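Local coordinates for inactive Zymogen C11 Protease (Parabacteroides distasonis, PDB 6MZO), which is the inactive zymogen of a clostripain-like C11 protease, which once activated probably cleaves peptide bonds as a clan CD cysteine peptidase, at residues A[188-201]-A[210-222]. Residues are numbered along the deposited sequence; the frame is centred on the assembly and turned at random.
Sequences ILANGFPYQTIMGD and VGIATKFYTYYQS
Pro194 and Ile198 lie against Phe216 and Ile212 where the weakly bonded, kinked helix 195-201 runs nearly antiparallel to helix 210-220, at 168° with axes 8.9 Å apart. The preceding loop, 188-194, lies along the C-terminal part of helix 210-220. There Tyr220 OH donates to Gly192 O at 2.7 Å, on a lone pair in the carbonyl plane. With CG anti to the backbone N (chi1 180°), the Phe216 ring is carried to Phe193 and turns one edge onto its face in an edge-to-face pair; CD2 sits over the ring centre and the planes are 56° apart. Ile212 CG2 touches the same Phe193 ring, 4.1 Å from CE2, and Leu159 and Ile227 of the central sheet lie beneath. Cutting Phe193 back to an alanine would remove the face that the Phe216 edge meets and is likely to leave a gap beside Ile212, with the Phe216 ring less held. Farther out, Pro194 CB makes a CH-pi contact over the Tyr219 face, 4.1 Å from its centroid. Lys215, bent at chi2 and chi4, passes Thr197 and forms a salt bridge from NZ to Asp201 OD2 at 2.8 Å, on the syn side; its bond to Thr197 O is weak. A water joins Thr197 OG1 to Lys215 O. The helix pair thus packs an apolar inner side on the sheet of this clostripain-like fold, while its outer side carries Asp201, whose charge is probably balanced by Lys215 and Lys204 together.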
loop_
_atom_site.group_PDB
_atom_site.type_symbol
_atom_site.label_atom_id
_atom_site.label_comp_id
_atom_site.label_asym_id
_atom_site.label_seq_id
_atom_site.Cartn_x
_atom_site.Cartn_y
_atom_site.Cartn_z
ATOM N N ILE A 188 -7.899 -3.107 4.296
ATOM C CA ILE A 188 -8.689 -1.925 4.192
ATOM C C ILE A 188 -9.869 -2.374 3.402
ATOM O O ILE A 188 -9.718 -2.908 2.290
ATOM C CB ILE A 188 -8.030 -0.844 3.419
ATOM C CG1 ILE A 188 -6.689 -0.516 4.035
ATOM C CG2 ILE A 188 -8.942 0.361 3.372
ATOM C CD1 ILE A 188 -5.877 0.562 3.228
ATOM N N LEU A 189 -11.030 -2.207 3.973
ATOM C CA LEU A 189 -12.167 -2.719 3.239
ATOM C C LEU A 189 -12.994 -1.533 2.746
ATOM O O LEU A 189 -12.480 -0.393 2.588
ATOM C CB LEU A 189 -12.979 -3.715 4.101
ATOM C CG LEU A 189 -12.248 -4.992 4.588
ATOM C CD1 LEU A 189 -13.174 -5.894 5.406
ATOM C CD2 LEU A 189 -11.589 -5.793 3.456
ATOM N N ALA A 190 -14.255 -1.823 2.459
ATOM C CA ALA A 190 -15.205 -0.833 1.982
ATOM C C ALA A 190 -14.572 0.121 0.975
ATOM O O ALA A 190 -13.834 -0.282 0.072
ATOM C CB ALA A 190 -15.779 -0.057 3.153
ATOM N N ASN A 191 -14.846 1.390 1.159
ATOM C CA ASN A 191 -14.369 2.359 0.210
ATOM C C ASN A 191 -12.845 2.355 0.185
ATOM O O ASN A 191 -12.239 2.321 -0.894
ATOM C CB ASN A 191 -14.905 3.745 0.547
ATOM C CG ASN A 191 -15.088 3.938 2.032
ATOM O OD1 ASN A 191 -15.075 2.971 2.798
ATOM N ND2 ASN A 191 -15.277 5.184 2.450
ATOM N N GLY A 192 -12.216 2.318 1.354
ATOM C CA GLY A 192 -10.794 2.591 1.342
ATOM C C GLY A 192 -10.453 3.908 2.080
ATOM O O GLY A 192 -11.049 4.168 3.146
ATOM N N PHE A 193 -9.479 4.671 1.558
ATOM C CA PHE A 193 -9.039 5.887 2.238
ATOM C C PHE A 193 -10.126 6.975 2.249
ATOM O O PHE A 193 -11.048 6.992 1.406
ATOM C CB PHE A 193 -7.756 6.464 1.607
ATOM C CG PHE A 193 -6.508 5.871 2.127
ATOM C CD1 PHE A 193 -6.255 4.533 1.964
ATOM C CD2 PHE A 193 -5.582 6.696 2.808
ATOM C CE1 PHE A 193 -5.010 3.981 2.459
ATOM C CE2 PHE A 193 -4.396 6.165 3.314
ATOM C CZ PHE A 193 -4.097 4.817 3.108
ATOM N N PRO A 194 -10.035 7.906 3.213
ATOM C CA PRO A 194 -11.049 8.975 3.312
ATOM C C PRO A 194 -10.665 10.113 2.380
ATOM O O PRO A 194 -10.124 11.156 2.796
ATOM C CB PRO A 194 -10.968 9.376 4.792
ATOM C CG PRO A 194 -9.480 9.167 5.151
ATOM C CD PRO A 194 -9.181 7.808 4.423
ATOM N N TYR A 195 -10.876 9.866 1.089
ATOM C CA TYR A 195 -10.406 10.855 0.116
ATOM C C TYR A 195 -11.029 12.175 0.423
ATOM O O TYR A 195 -10.444 13.240 0.117
ATOM C CB TYR A 195 -10.727 10.418 -1.358
ATOM C CG TYR A 195 -9.884 9.202 -1.703
ATOM C CD1 TYR A 195 -8.524 9.368 -1.959
ATOM C CD2 TYR A 195 -10.393 7.924 -1.613
ATOM C CE1 TYR A 195 -7.690 8.259 -2.216
ATOM C CE2 TYR A 195 -9.570 6.786 -1.860
ATOM C CZ TYR A 195 -8.208 6.989 -2.138
ATOM O OH TYR A 195 -7.406 5.917 -2.327
ATOM N N GLN A 196 -12.232 12.186 1.030
ATOM C CA GLN A 196 -12.875 13.498 1.212
ATOM C C GLN A 196 -12.158 14.402 2.228
ATOM O O GLN A 196 -12.498 15.615 2.296
ATOM C CB GLN A 196 -14.336 13.269 1.643
ATOM C CG GLN A 196 -14.493 12.730 3.093
ATOM C CD GLN A 196 -14.202 11.248 3.289
ATOM O OE1 GLN A 196 -13.909 10.468 2.371
ATOM N NE2 GLN A 196 -14.315 10.826 4.567
ATOM N N THR A 197 -11.144 13.882 2.919
ATOM C CA THR A 197 -10.433 14.712 3.878
ATOM C C THR A 197 -8.946 14.829 3.551
ATOM O O THR A 197 -8.246 15.596 4.235
ATOM C CB THR A 197 -10.530 14.191 5.358
ATOM O OG1 THR A 197 -9.977 12.870 5.499
ATOM C CG2 THR A 197 -11.953 14.203 5.849
ATOM N N ILE A 198 -8.412 14.062 2.610
ATOM C CA ILE A 198 -6.935 14.075 2.392
ATOM C C ILE A 198 -6.467 14.781 1.098
ATOM O O ILE A 198 -5.256 14.746 0.764
ATOM C CB ILE A 198 -6.319 12.678 2.338
ATOM C CG1 ILE A 198 -7.043 11.808 1.309
ATOM C CG2 ILE A 198 -6.545 12.023 3.796
ATOM C CD1 ILE A 198 -6.206 10.458 0.970
ATOM N N MET A 199 -7.439 15.276 0.316
ATOM C CA MET A 199 -6.994 15.765 -1.017
ATOM C C MET A 199 -6.005 16.937 -0.875
ATOM O O MET A 199 -4.909 16.913 -1.552
ATOM C CB MET A 199 -8.202 16.204 -1.886
ATOM C CG MET A 199 -9.195 15.024 -2.168
ATOM S SD MET A 199 -8.420 13.556 -2.836
ATOM C CE MET A 199 -7.627 14.265 -4.331
ATOM N N GLY A 200 -6.342 17.954 -0.106
ATOM C CA GLY A 200 -5.352 19.036 0.084
ATOM C C GLY A 200 -3.982 18.544 0.600
ATOM O O GLY A 200 -2.920 19.090 0.154
ATOM N N ASP A 201 -3.970 17.571 1.514
ATOM C CA ASP A 201 -2.680 17.050 1.991
ATOM C C ASP A 201 -1.852 16.478 0.879
ATOM O O ASP A 201 -0.582 16.593 0.974
ATOM C CB ASP A 201 -2.918 15.999 3.107
ATOM C CG ASP A 201 -3.526 16.633 4.365
ATOM O OD1 ASP A 201 -3.232 17.813 4.671
ATOM O OD2 ASP A 201 -4.347 15.965 5.058
ATOM N N VAL A 210 2.279 12.474 6.661
ATOM C CA VAL A 210 1.803 12.187 7.988
ATOM C C VAL A 210 0.338 12.653 8.145
ATOM O O VAL A 210 -0.441 11.942 8.722
ATOM C CB VAL A 210 2.746 12.813 9.087
ATOM C CG1 VAL A 210 2.181 12.636 10.485
ATOM C CG2 VAL A 210 4.152 12.163 8.927
ATOM N N GLY A 211 -0.036 13.816 7.564
ATOM C CA GLY A 211 -1.422 14.255 7.530
ATOM C C GLY A 211 -2.330 13.218 6.929
ATOM O O GLY A 211 -3.392 12.947 7.457
ATOM N N ILE A 212 -1.926 12.678 5.781
ATOM C CA ILE A 212 -2.772 11.693 5.127
ATOM C C ILE A 212 -3.063 10.479 6.019
ATOM O O ILE A 212 -4.218 10.095 6.166
ATOM C CB ILE A 212 -2.125 11.233 3.803
ATOM C CG1 ILE A 212 -2.145 12.383 2.788
ATOM C CG2 ILE A 212 -2.861 9.978 3.240
ATOM C CD1 ILE A 212 -1.214 12.102 1.574
ATOM N N ALA A 213 -2.006 9.993 6.685
ATOM C CA ALA A 213 -2.198 8.826 7.562
ATOM C C ALA A 213 -2.994 9.172 8.821
ATOM O O ALA A 213 -3.841 8.391 9.267
ATOM C CB ALA A 213 -0.851 8.271 7.894
ATOM N N THR A 214 -2.761 10.370 9.352
ATOM C CA THR A 214 -3.534 10.807 10.536
ATOM C C THR A 214 -5.026 10.954 10.208
ATOM O O THR A 214 -5.886 10.621 11.040
ATOM C CB THR A 214 -3.010 12.104 11.190
ATOM O OG1 THR A 214 -3.232 13.225 10.318
ATOM C CG2 THR A 214 -1.549 11.973 11.468
ATOM N N LYS A 215 -5.345 11.383 8.984
ATOM C CA LYS A 215 -6.725 11.457 8.572
ATOM C C LYS A 215 -7.375 10.111 8.403
ATOM O O LYS A 215 -8.545 9.957 8.717
ATOM C CB LYS A 215 -6.816 12.235 7.256
ATOM C CG LYS A 215 -7.098 13.740 7.488
ATOM C CD LYS A 215 -5.933 14.565 8.097
ATOM C CE LYS A 215 -6.219 16.149 8.095
ATOM N NZ LYS A 215 -6.565 16.519 6.704
ATOM N N PHE A 216 -6.609 9.148 7.888
ATOM C CA PHE A 216 -7.098 7.778 7.813
ATOM C C PHE A 216 -7.478 7.236 9.220
ATOM O O PHE A 216 -8.573 6.663 9.396
ATOM C CB PHE A 216 -6.017 6.874 7.177
ATOM C CG PHE A 216 -6.435 5.423 7.062
ATOM C CD1 PHE A 216 -6.411 4.538 8.175
ATOM C CD2 PHE A 216 -6.865 4.969 5.849
ATOM C CE1 PHE A 216 -6.783 3.189 8.029
ATOM C CE2 PHE A 216 -7.203 3.616 5.648
ATOM C CZ PHE A 216 -7.186 2.723 6.756
ATOM N N TYR A 217 -6.566 7.445 10.175
ATOM C CA TYR A 217 -6.859 7.069 11.586
ATOM C C TYR A 217 -8.050 7.813 12.154
ATOM O O TYR A 217 -8.970 7.171 12.706
ATOM C CB TYR A 217 -5.616 7.270 12.474
ATOM C CG TYR A 217 -5.990 6.958 13.932
ATOM C CD1 TYR A 217 -6.307 5.652 14.266
ATOM C CD2 TYR A 217 -6.152 7.962 14.883
ATOM C CE1 TYR A 217 -6.703 5.312 15.591
ATOM C CE2 TYR A 217 -6.564 7.640 16.200
ATOM C CZ TYR A 217 -6.847 6.325 16.520
ATOM O OH TYR A 217 -7.227 6.041 17.810
ATOM N N THR A 218 -8.097 9.156 11.969
ATOM C CA THR A 218 -9.246 9.909 12.487
ATOM C C THR A 218 -10.562 9.364 11.884
ATOM O O THR A 218 -11.566 9.196 12.600
ATOM C CB THR A 218 -9.055 11.392 12.159
ATOM O OG1 THR A 218 -7.904 11.824 12.908
ATOM C CG2 THR A 218 -10.273 12.199 12.583
ATOM N N TYR A 219 -10.571 9.101 10.585
ATOM C CA TYR A 219 -11.778 8.599 9.969
ATOM C C TYR A 219 -12.233 7.262 10.559
ATOM O O TYR A 219 -13.438 7.085 10.818
ATOM C CB TYR A 219 -11.599 8.443 8.469
ATOM C CG TYR A 219 -12.842 8.029 7.740
ATOM C CD1 TYR A 219 -13.880 8.946 7.533
ATOM C CD2 TYR A 219 -12.971 6.748 7.214
ATOM C CE1 TYR A 219 -15.019 8.579 6.810
ATOM C CE2 TYR A 219 -14.094 6.378 6.509
ATOM C CZ TYR A 219 -15.111 7.299 6.300
ATOM O OH TYR A 219 -16.234 6.889 5.612
ATOM N N TYR A 220 -11.276 6.359 10.803
ATOM C CA TYR A 220 -11.626 4.995 11.202
ATOM C C TYR A 220 -11.586 4.797 12.720
ATOM O O TYR A 220 -11.757 3.663 13.232
ATOM C CB TYR A 220 -10.673 4.015 10.483
ATOM C CG TYR A 220 -11.109 3.742 9.062
ATOM C CD1 TYR A 220 -12.304 3.094 8.802
ATOM C CD2 TYR A 220 -10.322 4.095 7.988
ATOM C CE1 TYR A 220 -12.738 2.858 7.530
ATOM C CE2 TYR A 220 -10.743 3.848 6.681
ATOM C CZ TYR A 220 -11.955 3.226 6.455
ATOM O OH TYR A 220 -12.369 2.960 5.160
ATOM N N GLN A 221 -11.326 5.873 13.471
ATOM C CA GLN A 221 -10.997 5.774 14.916
ATOM C C GLN A 221 -12.075 5.043 15.716
ATOM O O GLN A 221 -11.781 4.356 16.707
ATOM C CB GLN A 221 -10.765 7.156 15.546
ATOM C CG GLN A 221 -10.360 7.100 17.026
ATOM C CD GLN A 221 -9.858 8.426 17.573
ATOM O OE1 GLN A 221 -10.026 9.475 16.939
ATOM N NE2 GLN A 221 -9.238 8.386 18.762
ATOM N N SER A 222 -13.333 5.190 15.330
ATOM C CA SER A 222 -14.378 4.528 16.123
ATOM C C SER A 222 -14.785 3.188 15.563
ATOM O O SER A 222 -15.665 2.531 16.105
ATOM C CB SER A 222 -15.596 5.437 16.225
ATOM O OG SER A 222 -15.250 6.505 17.072
HETATM O O HOH W 1 -10.227 12.141 8.268
#